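Local coordinates for protein monoglyceride lipase (Saccharomyces cerevisiae, PDB 4ZWN) that hydrolyses monoacylglycerols to free fatty acids and glycerol, preferring monounsaturated substrates, and also takes part in the breakdown of fatty acid ethyl esters, at residues A[206-211]-A[215-220]; A[71-76]-A[221-226]; A[263-268]-A[321-326]; A[282-285]-A[291-294]. The protein carries 2 engineered substitutions. One frame throughout, in Å; residues are numbered along the deposited sequence.

Interaction 1 (A[206-211]-A[215-220]); sequences DLKGIT and AYRAFL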
loop_
_atom_site.group_PDB
_atom_site.type_symbol
_atom_site.label_atom_id
_atom_site.label_comp_id
_atom_site.label_asym_id
_atom_site.label_seq_id
_atom_site.Cartn_x
_atom_site.Cartn_y
_atom_site.Cartn_z
ATOM N N ASP A 206 15.049 -3.118 -7.223
ATOM C CA ASP A 206 15.676 -1.910 -7.743
ATOM C C ASP A 206 15.929 -0.934 -6.595
ATOM O O ASP A 206 15.168 0.015 -6.395
ATOM C CB ASP A 206 14.798 -1.270 -8.822
ATOM C CG ASP A 206 15.420 -0.023 -9.417
ATOM O OD1 ASP A 206 16.651 0.150 -9.297
ATOM O OD2 ASP A 206 14.677 0.784 -10.009
ATOM N N LEU A 207 17.004 -1.176 -5.849
ATOM C CA LEU A 207 17.297 -0.430 -4.627
ATOM C C LEU A 207 17.419 1.072 -4.862
ATOM O O LEU A 207 16.955 1.874 -4.048
ATOM C CB LEU A 207 18.581 -0.961 -3.982
ATOM C CG LEU A 207 18.544 -2.414 -3.493
ATOM C CD1 LEU A 207 19.897 -2.828 -2.937
ATOM C CD2 LEU A 207 17.455 -2.609 -2.450
ATOM N N LYS A 208 18.041 1.447 -5.976
ATOM C CA LYS A 208 18.215 2.855 -6.314
ATOM C C LYS A 208 16.886 3.500 -6.699
ATOM O O LYS A 208 16.671 4.687 -6.459
ATOM C CB LYS A 208 19.234 3.011 -7.444
ATOM C CG LYS A 208 20.679 3.022 -6.960
ATOM C CD LYS A 208 21.666 3.090 -8.118
ATOM C CE LYS A 208 23.022 3.607 -7.656
ATOM N NZ LYS A 208 23.514 2.895 -6.444
ATOM N N GLY A 209 15.993 2.712 -7.287
ATOM C CA GLY A 209 14.684 3.211 -7.665
ATOM C C GLY A 209 13.736 3.277 -6.482
ATOM O O GLY A 209 12.845 4.126 -6.432
ATOM N N ILE A 210 13.935 2.380 -5.523
ATOM C CA ILE A 210 13.059 2.294 -4.363
ATOM C C ILE A 210 13.262 3.475 -3.418
ATOM O O ILE A 210 12.295 4.105 -2.986
ATOM C CB ILE A 210 13.277 0.970 -3.602
ATOM C CG1 ILE A 210 12.702 -0.195 -4.413
ATOM C CG2 ILE A 210 12.629 1.020 -2.231
ATOM C CD1 ILE A 210 12.946 -1.552 -3.805
ATOM N N THR A 211 14.518 3.785 -3.111
ATOM C CA THR A 211 14.822 4.879 -2.193
ATOM C C THR A 211 16.142 5.578 -2.512
ATOM O O THR A 211 17.024 5.005 -3.153
ATOM C CB THR A 211 14.879 4.389 -0.738
ATOM O OG1 THR A 211 15.172 5.494 0.125
ATOM C CG2 THR A 211 15.957 3.331 -0.577
ATOM N N ALA A 215 21.086 4.062 3.633
ATOM C CA ALA A 215 20.919 3.355 4.894
ATOM C C ALA A 215 19.811 2.311 4.774
ATOM O O ALA A 215 20.003 1.150 5.134
ATOM C CB ALA A 215 20.617 4.333 6.017
ATOM N N TYR A 216 18.654 2.728 4.262
ATOM C CA TYR A 216 17.540 1.810 4.050
ATOM C C TYR A 216 17.811 0.871 2.880
ATOM O O TYR A 216 17.293 -0.245 2.837
ATOM C CB TYR A 216 16.239 2.574 3.806
ATOM C CG TYR A 216 15.649 3.210 5.042
ATOM C CD1 TYR A 216 14.888 2.467 5.935
ATOM C CD2 TYR A 216 15.841 4.558 5.309
ATOM C CE1 TYR A 216 14.343 3.047 7.065
ATOM C CE2 TYR A 216 15.302 5.145 6.434
ATOM C CZ TYR A 216 14.555 4.386 7.308
ATOM O OH TYR A 216 14.017 4.970 8.431
ATOM N N ARG A 217 18.611 1.334 1.925
ATOM C CA ARG A 217 19.031 0.493 0.811
ATOM C C ARG A 217 19.793 -0.732 1.311
ATOM O O ARG A 217 19.518 -1.860 0.898
ATOM C CB ARG A 217 19.903 1.285 -0.162
ATOM C CG ARG A 217 19.207 1.699 -1.441
ATOM C CD ARG A 217 20.189 2.367 -2.390
ATOM N NE ARG A 217 19.838 3.759 -2.650
ATOM C CZ ARG A 217 20.609 4.611 -3.316
ATOM N NH1 ARG A 217 21.784 4.216 -3.787
ATOM N NH2 ARG A 217 20.207 5.859 -3.508
ATOM N N ALA A 218 20.749 -0.496 2.206
ATOM C CA ALA A 218 21.575 -1.566 2.753
ATOM C C ALA A 218 20.733 -2.570 3.528
ATOM O O ALA A 218 20.936 -3.780 3.419
ATOM C CB ALA A 218 22.664 -0.989 3.641
ATOM N N PHE A 219 19.787 -2.061 4.311
ATOM C CA PHE A 219 18.876 -2.911 5.067
ATOM C C PHE A 219 18.029 -3.791 4.153
ATOM O O PHE A 219 17.923 -4.999 4.364
ATOM C CB PHE A 219 17.963 -2.062 5.953
ATOM C CG PHE A 219 16.671 -2.740 6.314
ATOM C CD1 PHE A 219 16.637 -3.725 7.288
ATOM C CD2 PHE A 219 15.486 -2.392 5.680
ATOM C CE1 PHE A 219 15.450 -4.350 7.622
ATOM C CE2 PHE A 219 14.297 -3.013 6.009
ATOM C CZ PHE A 219 14.278 -3.993 6.981
ATOM N N LEU A 220 17.427 -3.170 3.143
ATOM C CA LEU A 220 16.510 -3.862 2.246
ATOM C C LEU A 220 17.215 -4.965 1.463
ATOM O O LEU A 220 16.681 -6.062 1.298
ATOM C CB LEU A 220 15.861 -2.867 1.283
ATOM C CG LEU A 220 14.614 -3.356 0.548
ATOM C CD1 LEU A 220 13.509 -3.691 1.539
ATOM C CD2 LEU A 220 14.144 -2.313 -0.450
#
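Ile210 and Leu220 meet tip to tip, CD1 of Ile210 lying 3.6 Å from CD2 of Leu220. Leu220 CD2 also has Leu207 CD2 at 3.9 Å, where the two leucines lie side by side, pointing opposite ways. This is the close-packed inner part, and it lies near the catalytic site: the side chain of Ile210 is about 5 Å from that of His302. Beside it runs the aliphatic part of Arg217, whose CG sits 3.7 Å from both Leu207 CB and Thr211 CG2. A bend at chi3 (-117°) then turns the guanidinium so that NE donates to Thr211 O at 3.1 Å. The bond is bent and reaches the oxygen from above the carbonyl plane; NH2 adds a weak one. A leucine in place of the arginine would probably leave Thr211 O dependent on its weak bond from Arg301. Toward solvent the contact is looser: Lys208, an exposed residue, lays CG over one guanidinium face, while its NZ lies 3.4 Å from Arg217 NH1, two donors of like charge that do not bond. Two short helices joined by a short link are thus packed together in the cap inserted between strands 165-169 and 264-269 of the alpha/beta-hydrolase core.

Interaction 2 (A[71-76]-A[221-226]); sequences GEYTKI and GSDPMS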
loop_
_atom_site.group_PDB
_atom_site.type_symbol
_atom_site.label_atom_id
_atom_site.label_comp_id
_atom_site.label_asym_id
_atom_site.label_seq_id
_atom_site.Cartn_x
_atom_site.Cartn_y
_atom_site.Cartn_z
ATOM N N GLY A 71 6.365 -7.401 -2.429
ATOM C CA GLY A 71 7.664 -7.581 -1.804
ATOM C C GLY A 71 7.770 -7.036 -0.394
ATOM O O GLY A 71 8.776 -7.248 0.284
ATOM N N GLU A 72 6.734 -6.332 0.051
ATOM C CA GLU A 72 6.733 -5.731 1.378
ATOM C C GLU A 72 6.056 -6.630 2.412
ATOM O O GLU A 72 5.499 -7.675 2.072
ATOM C CB GLU A 72 6.045 -4.364 1.343
ATOM C CG GLU A 72 6.807 -3.297 0.567
ATOM C CD GLU A 72 6.164 -1.930 0.689
ATOM O OE1 GLU A 72 4.982 -1.866 1.093
ATOM O OE2 GLU A 72 6.838 -0.919 0.390
ATOM N N TYR A 73 6.115 -6.208 3.671
ATOM C CA TYR A 73 5.486 -6.924 4.779
ATOM C C TYR A 73 5.412 -5.991 5.991
ATOM O O TYR A 73 5.716 -4.804 5.873
ATOM C CB TYR A 73 6.247 -8.219 5.112
ATOM C CG TYR A 73 7.675 -8.013 5.571
ATOM C CD1 TYR A 73 8.656 -7.586 4.684
ATOM C CD2 TYR A 73 8.045 -8.258 6.886
ATOM C CE1 TYR A 73 9.956 -7.392 5.095
ATOM C CE2 TYR A 73 9.346 -8.070 7.307
ATOM C CZ TYR A 73 10.298 -7.633 6.407
ATOM O OH TYR A 73 11.599 -7.443 6.814
ATOM N N THR A 74 5.008 -6.523 7.142
ATOM C CA THR A 74 4.729 -5.706 8.328
ATOM C C THR A 74 5.844 -4.729 8.716
ATOM O O THR A 74 5.579 -3.548 8.936
ATOM C CB THR A 74 4.433 -6.589 9.553
ATOM O OG1 THR A 74 5.542 -7.464 9.792
ATOM C CG2 THR A 74 3.174 -7.413 9.327
ATOM N N LYS A 75 7.079 -5.219 8.794
ATOM C CA LYS A 75 8.211 -4.405 9.244
ATOM C C LYS A 75 8.415 -3.155 8.388
ATOM O O LYS A 75 8.845 -2.114 8.892
ATOM C CB LYS A 75 9.501 -5.239 9.257
ATOM C CG LYS A 75 10.752 -4.455 9.652
ATOM C CD LYS A 75 11.997 -5.331 9.651
ATOM C CE LYS A 75 12.112 -6.137 10.936
ATOM N NZ LYS A 75 12.303 -5.250 12.116
ATOM N N ILE A 76 8.107 -3.258 7.099
ATOM C CA ILE A 76 8.277 -2.132 6.187
ATOM C C ILE A 76 7.380 -0.963 6.599
ATOM O O ILE A 76 7.748 0.201 6.445
ATOM C CB ILE A 76 7.977 -2.538 4.728
ATOM C CG1 ILE A 76 8.833 -3.741 4.326
ATOM C CG2 ILE A 76 8.228 -1.376 3.774
ATOM C CD1 ILE A 76 10.327 -3.484 4.392
ATOM N N GLY A 221 18.422 -4.669 0.990
ATOM C CA GLY A 221 19.198 -5.626 0.223
ATOM C C GLY A 221 19.702 -6.796 1.049
ATOM O O GLY A 221 20.033 -7.849 0.506
ATOM N N SER A 222 19.760 -6.612 2.364
ATOM C CA SER A 222 20.271 -7.646 3.258
ATOM C C SER A 222 19.154 -8.341 4.029
ATOM O O SER A 222 19.381 -9.357 4.682
ATOM C CB SER A 222 21.278 -7.050 4.242
ATOM O OG SER A 222 22.341 -6.412 3.561
ATOM N N ASP A 223 17.949 -7.786 3.952
ATOM C CA ASP A 223 16.816 -8.314 4.701
ATOM C C ASP A 223 16.363 -9.666 4.149
ATOM O O ASP A 223 15.976 -9.766 2.984
ATOM C CB ASP A 223 15.658 -7.315 4.682
ATOM C CG ASP A 223 14.471 -7.779 5.499
ATOM O OD1 ASP A 223 14.677 -8.478 6.513
ATOM O OD2 ASP A 223 13.328 -7.445 5.127
ATOM N N PRO A 224 16.419 -10.713 4.989
ATOM C CA PRO A 224 16.013 -12.072 4.609
ATOM C C PRO A 224 14.537 -12.173 4.243
ATOM O O PRO A 224 14.156 -13.063 3.483
ATOM C CB PRO A 224 16.311 -12.893 5.868
ATOM C CG PRO A 224 17.341 -12.106 6.604
ATOM C CD PRO A 224 16.997 -10.672 6.343
ATOM N N MET A 225 13.718 -11.277 4.786
ATOM C CA MET A 225 12.285 -11.273 4.503
ATOM C C MET A 225 11.962 -10.534 3.207
ATOM O O MET A 225 10.827 -10.563 2.734
ATOM C CB MET A 225 11.513 -10.639 5.664
ATOM C CG MET A 225 11.359 -11.522 6.893
ATOM S SD MET A 225 10.149 -12.840 6.655
ATOM C CE MET A 225 8.714 -11.899 6.141
ATOM N N SER A 226 12.962 -9.869 2.638
ATOM C CA SER A 226 12.773 -9.109 1.405
ATOM C C SER A 226 13.378 -9.831 0.205
ATOM O O SER A 226 12.861 -9.749 -0.909
ATOM C CB SER A 226 13.383 -7.713 1.537
ATOM O OG SER A 226 12.757 -6.976 2.572
HETATM O O HOH W 1 8.899 -10.318 0.626
#
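Tyr73 holds CG between its backbone N and carbonyl carbon (chi1 62°), which sends the ring out toward segment 221-226, while Asp223, with CG opposite its own N (chi1 -177°), brings a carboxylate to the ring's hydroxyl from the other direction. Tyr73 OH donates to Asp223 OD2 at the ring edge; the modelled 2.4 Å is very short, and at this resolution the exact length is doubtful. The same OD2 accepts a second bond, from Ser226 OG at 2.7 Å, which comes in on the anti side of the carboxylate. Two hydroxyls therefore grip one buried oxygen. The other oxygen, OD1, takes a weak bond from Met225 N, closing an Asx turn, and Ser226 N bonds to Asp223 O. That turn sets Met225 over one face of the tyrosine, CB 3.3 Å from Tyr73 CZ. The methionine chain folds back at chi2 and chi3, so that CE makes a CH-pi contact 4.1 Å from the ring centroid, while SD stands farther above the same face in a Met-aromatic contact. A water bridges the backbones, donating to Gly71 O and to Met225 O. The contact ties the stretch that leaves helix 214-222 of the cap to the loop after strand 62-67, the loop that in alpha/beta hydrolases generally helps to form the oxyanion hole.

Interaction 3 (A[263-268]-A[321-326]); sequences PVIIMH and KQWLDK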
loop_
_atom_site.group_PDB
_atom_site.type_symbol
_atom_site.label_atom_id
_atom_site.label_comp_id
_atom_site.label_asym_id
_atom_site.label_seq_id
_atom_site.Cartn_x
_atom_site.Cartn_y
_atom_site.Cartn_z
ATOM N N PRO A 263 -13.170 11.488 0.234
ATOM C CA PRO A 263 -11.880 12.183 0.165
ATOM C C PRO A 263 -10.747 11.291 -0.345
ATOM O O PRO A 263 -10.565 10.173 0.137
ATOM C CB PRO A 263 -11.629 12.621 1.615
ATOM C CG PRO A 263 -12.550 11.807 2.444
ATOM C CD PRO A 263 -13.736 11.501 1.592
ATOM N N VAL A 264 -10.012 11.792 -1.333
ATOM C CA VAL A 264 -8.866 11.085 -1.894
ATOM C C VAL A 264 -7.622 11.941 -1.815
ATOM O O VAL A 264 -7.683 13.154 -2.030
ATOM C CB VAL A 264 -9.070 10.708 -3.379
ATOM C CG1 VAL A 264 -8.698 9.248 -3.608
ATOM C CG2 VAL A 264 -10.481 11.017 -3.834
ATOM N N ILE A 265 -6.491 11.322 -1.519
ATOM C CA ILE A 265 -5.231 12.018 -1.665
ATOM C C ILE A 265 -4.163 11.022 -2.108
ATOM O O ILE A 265 -4.048 9.917 -1.573
ATOM C CB ILE A 265 -4.804 12.743 -0.367
ATOM C CG1 ILE A 265 -3.569 13.625 -0.597
ATOM C CG2 ILE A 265 -4.593 11.775 0.795
ATOM C CD1 ILE A 265 -3.359 14.695 0.462
ATOM N N ILE A 266 -3.415 11.400 -3.137
ATOM C CA ILE A 266 -2.315 10.572 -3.606
ATOM C C ILE A 266 -0.992 11.264 -3.326
ATOM O O ILE A 266 -0.834 12.469 -3.625
ATOM C CB ILE A 266 -2.434 10.246 -5.109
ATOM C CG1 ILE A 266 -3.631 9.306 -5.366
ATOM C CG2 ILE A 266 -1.152 9.595 -5.610
ATOM C CD1 ILE A 266 -3.893 8.980 -6.835
ATOM N N MET A 267 -0.053 10.523 -2.727
ATOM C CA MET A 267 1.278 11.089 -2.491
ATOM C C MET A 267 2.292 10.263 -3.275
ATOM O O MET A 267 2.310 9.020 -3.191
ATOM C CB MET A 267 1.604 11.115 -1.026
ATOM C CG MET A 267 0.469 11.699 -0.259
ATOM S SD MET A 267 0.340 11.327 1.469
ATOM C CE MET A 267 -1.021 12.426 1.838
ATOM N N HIS A 268 3.141 10.954 -4.032
ATOM C CA HIS A 268 3.958 10.314 -5.046
ATOM C C HIS A 268 5.270 11.057 -5.202
ATOM O O HIS A 268 5.265 12.259 -5.460
ATOM C CB HIS A 268 3.189 10.277 -6.373
ATOM C CG HIS A 268 3.659 9.222 -7.323
ATOM N ND1 HIS A 268 2.793 8.515 -8.129
ATOM C CD2 HIS A 268 4.898 8.736 -7.587
ATOM C CE1 HIS A 268 3.473 7.644 -8.848
ATOM N NE2 HIS A 268 4.751 7.754 -8.540
ATOM N N LYS A 321 -0.709 13.216 7.956
ATOM C CA LYS A 321 -1.196 13.471 9.308
ATOM C C LYS A 321 -2.180 14.646 9.318
ATOM O O LYS A 321 -3.268 14.547 9.887
ATOM C CB LYS A 321 -0.015 13.737 10.252
ATOM C CG LYS A 321 -0.368 13.768 11.734
ATOM C CD LYS A 321 -0.428 15.193 12.252
ATOM C CE LYS A 321 -0.723 15.244 13.739
ATOM N NZ LYS A 321 -0.883 16.653 14.190
ATOM N N GLN A 322 -1.803 15.744 8.671
ATOM C CA GLN A 322 -2.665 16.921 8.603
ATOM C C GLN A 322 -3.937 16.620 7.826
ATOM O O GLN A 322 -5.013 17.120 8.158
ATOM C CB GLN A 322 -1.926 18.100 7.963
ATOM C CG GLN A 322 -0.827 18.685 8.833
ATOM C CD GLN A 322 -0.006 19.730 8.105
ATOM O OE1 GLN A 322 -0.223 19.994 6.921
ATOM N NE2 GLN A 322 0.945 20.332 8.811
ATOM N N TRP A 323 -3.803 15.797 6.792
ATOM C CA TRP A 323 -4.939 15.405 5.972
ATOM C C TRP A 323 -5.929 14.580 6.787
ATOM O O TRP A 323 -7.141 14.766 6.678
ATOM C CB TRP A 323 -4.468 14.617 4.750
ATOM C CG TRP A 323 -5.552 14.326 3.767
ATOM C CD1 TRP A 323 -5.999 15.145 2.773
ATOM C CD2 TRP A 323 -6.326 13.126 3.676
ATOM N NE1 TRP A 323 -7.007 14.531 2.071
ATOM C CE2 TRP A 323 -7.226 13.289 2.606
ATOM C CE3 TRP A 323 -6.342 11.929 4.397
ATOM C CZ2 TRP A 323 -8.135 12.302 2.238
ATOM C CZ3 TRP A 323 -7.246 10.947 4.031
ATOM C CH2 TRP A 323 -8.130 11.140 2.961
ATOM N N LEU A 324 -5.401 13.671 7.604
ATOM C CA LEU A 324 -6.224 12.843 8.481
ATOM C C LEU A 324 -6.946 13.679 9.529
ATOM O O LEU A 324 -8.135 13.481 9.781
ATOM C CB LEU A 324 -5.370 11.779 9.173
ATOM C CG LEU A 324 -4.833 10.639 8.312
ATOM C CD1 LEU A 324 -3.850 9.798 9.107
ATOM C CD2 LEU A 324 -5.978 9.786 7.792
ATOM N N ASP A 325 -6.213 14.603 10.148
ATOM C CA ASP A 325 -6.788 15.494 11.146
ATOM C C ASP A 325 -7.951 16.273 10.555
ATOM O O ASP A 325 -9.000 16.409 11.183
ATOM C CB ASP A 325 -5.731 16.461 11.690
ATOM C CG ASP A 325 -4.694 15.769 12.552
ATOM O OD1 ASP A 325 -4.957 14.638 13.015
ATOM O OD2 ASP A 325 -3.618 16.360 12.774
ATOM N N LYS A 326 -7.760 16.767 9.336
ATOM C CA LYS A 326 -8.788 17.537 8.647
ATOM C C LYS A 326 -10.080 16.734 8.473
ATOM O O LYS A 326 -11.176 17.296 8.508
ATOM C CB LYS A 326 -8.270 18.008 7.287
ATOM C CG LYS A 326 -9.216 18.933 6.550
ATOM C CD LYS A 326 -8.658 19.325 5.193
ATOM C CE LYS A 326 -9.568 20.324 4.502
ATOM N NZ LYS A 326 -10.975 19.835 4.467
HETATM O O HOH W 2 -8.451 14.877 -0.201
#
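Ile265 lies against the indole of Trp323, a strand side chain meeting the C-terminal helix 310-326 that flanks the central sheet of the alpha/beta-hydrolase fold. Starting at the backbone, Ile265 CB is already 3.7 Å from Trp323 NE1. Its CG2 branch, placed between the backbone N and the carbonyl carbon, projects over the indole and comes 3.5 Å from Trp323 CE2, making a CH-pi contact with the five-membered ring only 17° off the normal. The CG1 branch, opposite the backbone N (chi1 -172°), carries CD1 to the same ring, 3.5 Å from Trp323 CD1. One isoleucine thus lies along the five-membered ring, the two side chains lying antiparallel. The benzo end of the indole has a different neighbour: Pro263 CB approaches Trp323 CZ2 at 3.6 Å, obliquely to the ring. Ile167 of the adjacent strand 165-169 also touches the tryptophan. On the helix surface Lys321 NZ forms a salt bridge with Asp325 OD2, one turn on. The single polar atom of the indole is satisfied through a water lying in the ring plane: Trp323 NE1 donates to it at 2.7 Å, and the water in turn probably donates to Val264 O, 2.6 Å away.

Interaction 4 (A[282-285]-A[291-294]); sequences KFIR and DKEL. Engineered in segment 282-285: Arg285 (natural residue Gln).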
loop_
_atom_site.group_PDB
_atom_site.type_symbol
_atom_site.label_atom_id
_atom_site.label_comp_id
_atom_site.label_asym_id
_atom_site.label_seq_id
_atom_site.Cartn_x
_atom_site.Cartn_y
_atom_site.Cartn_z
ATOM N N LYS A 282 -3.223 11.536 -13.803
ATOM C CA LYS A 282 -4.420 11.279 -14.593
ATOM C C LYS A 282 -5.564 10.761 -13.728
ATOM O O LYS A 282 -6.727 11.065 -13.986
ATOM C CB LYS A 282 -4.121 10.287 -15.717
ATOM C CG LYS A 282 -5.281 10.072 -16.678
ATOM C CD LYS A 282 -4.876 9.166 -17.832
ATOM C CE LYS A 282 -6.016 8.976 -18.824
ATOM N NZ LYS A 282 -7.180 8.272 -18.217
ATOM N N PHE A 283 -5.238 9.982 -12.700
ATOM C CA PHE A 283 -6.267 9.439 -11.817
ATOM C C PHE A 283 -7.015 10.550 -11.086
ATOM O O PHE A 283 -8.244 10.536 -11.018
ATOM C CB PHE A 283 -5.666 8.462 -10.800
ATOM C CG PHE A 283 -6.687 7.862 -9.875
ATOM C CD1 PHE A 283 -7.429 6.761 -10.262
ATOM C CD2 PHE A 283 -6.923 8.417 -8.627
ATOM C CE1 PHE A 283 -8.377 6.218 -9.421
ATOM C CE2 PHE A 283 -7.871 7.879 -7.782
ATOM C CZ PHE A 283 -8.599 6.777 -8.180
ATOM N N ILE A 284 -6.270 11.507 -10.541
ATOM C CA ILE A 284 -6.874 12.640 -9.845
ATOM C C ILE A 284 -7.756 13.453 -10.794
ATOM O O ILE A 284 -8.845 13.890 -10.419
ATOM C CB ILE A 284 -5.800 13.547 -9.215
ATOM C CG1 ILE A 284 -5.022 12.771 -8.156
ATOM C CG2 ILE A 284 -6.432 14.773 -8.572
ATOM C CD1 ILE A 284 -5.903 12.221 -7.047
ATOM N N ARG A 285 -7.289 13.637 -12.024
ATOM C CA ARG A 285 -8.079 14.285 -13.065
ATOM C C ARG A 285 -9.407 13.576 -13.315
ATOM O O ARG A 285 -10.451 14.222 -13.426
ATOM C CB ARG A 285 -7.291 14.346 -14.369
ATOM C CG ARG A 285 -6.361 15.523 -14.490
ATOM C CD ARG A 285 -5.731 15.538 -15.868
ATOM N NE ARG A 285 -5.067 16.804 -16.146
ATOM C CZ ARG A 285 -5.603 17.787 -16.862
ATOM N NH1 ARG A 285 -6.814 17.646 -17.385
ATOM N NH2 ARG A 285 -4.923 18.910 -17.061
ATOM N N ASP A 291 -13.532 16.155 -2.957
ATOM C CA ASP A 291 -12.357 16.246 -2.100
ATOM C C ASP A 291 -11.261 15.316 -2.627
ATOM O O ASP A 291 -11.153 14.166 -2.203
ATOM C CB ASP A 291 -12.730 15.887 -0.655
ATOM C CG ASP A 291 -11.669 16.293 0.355
ATOM O OD1 ASP A 291 -10.533 16.616 -0.049
ATOM O OD2 ASP A 291 -11.976 16.278 1.566
ATOM N N LYS A 292 -10.462 15.814 -3.565
ATOM C CA LYS A 292 -9.381 15.023 -4.152
ATOM C C LYS A 292 -8.120 15.869 -4.287
ATOM O O LYS A 292 -8.204 17.072 -4.502
ATOM C CB LYS A 292 -9.796 14.469 -5.518
ATOM C CG LYS A 292 -10.103 15.540 -6.554
ATOM C CD LYS A 292 -10.557 14.932 -7.871
ATOM C CE LYS A 292 -10.767 16.005 -8.928
ATOM N NZ LYS A 292 -10.994 15.430 -10.284
ATOM N N GLU A 293 -6.954 15.242 -4.163
ATOM C CA GLU A 293 -5.694 15.972 -4.248
ATOM C C GLU A 293 -4.510 15.068 -4.582
ATOM O O GLU A 293 -4.427 13.936 -4.112
ATOM C CB GLU A 293 -5.416 16.704 -2.933
ATOM C CG GLU A 293 -4.164 17.569 -2.950
ATOM C CD GLU A 293 -3.836 18.152 -1.590
ATOM O OE1 GLU A 293 -4.529 17.804 -0.612
ATOM O OE2 GLU A 293 -2.885 18.954 -1.500
ATOM N N LEU A 294 -3.598 15.583 -5.399
ATOM C CA LEU A 294 -2.324 14.924 -5.652
ATOM C C LEU A 294 -1.173 15.761 -5.106
ATOM O O LEU A 294 -1.091 16.963 -5.365
ATOM C CB LEU A 294 -2.121 14.680 -7.148
ATOM C CG LEU A 294 -0.704 14.276 -7.564
ATOM C CD1 LEU A 294 -0.325 12.920 -6.982
ATOM C CD2 LEU A 294 -0.570 14.267 -9.071
#
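Lys292 and Ile284 lie side by side with their side chains pointing opposite ways, the lysine coming from the strand and the isoleucine from the helix. Beyond CG the lysine is fully extended, so it runs alongside the isoleucine and carries its ammonium to the helix backbone. There NZ donates to Ile284 O at 2.6 Å, in the carbonyl plane and nearly in line with C=O (160° at the oxygen). It also bonds to Cys287 O just past the helix, so a positive group sits at the C-terminal end of helix 277-286, where it would probably be favoured by the helix dipole. On the way, Lys292 CD passes 4.2 Å from Ile284 CG2, a light apolar contact. The other branch of the isoleucine is turned to the next part of the strand: CG1 packs against Leu294 CB at 3.6 Å, the two side chains crossing at a slant, and CD1 reaches back to the backbone at Glu293 O, 3.7 Å away. Glu293 leaves the backbone away from the helix, and its carboxylate pairs with Lys295. Arg285, an engineered residue, also starts away from the strand. A methionine in place of the lysine would probably leave Ile284 O and Cys287 O without their charged donor and loosen the tie between helix end and strand. Ile266 of strand 264-269 touches both Ile284 and Leu294, so the contact closes the beta-alpha-beta crossover of strand 264-269, helix 277-286 and strand 292-297 at the edge of the alpha/beta-hydrolase sheet.

How the interactions relate
The four contacts form two pairs. Interactions 1 and 2, with centres 11 Å apart, share helix 214-222 and touch through Leu220 and Ser226; along the chain, interaction 1 is nested inside the loop that interaction 2 closes. Interactions 3 and 4, centres 12 Å apart, meet in the sheet, where strands 264-269 and 292-297 run parallel as neighbours, and interaction 4 is nested inside interaction 3. The pairs follow each other in series, with centres 26 to 30 Å apart, and interaction 2 lies across the chain's centre from interactions 3 and 4. One pair lies in the cap and the loop it meets, interaction 1 alone being near the catalytic histidine; the other joins the last two strands of the sheet to their flanking helices.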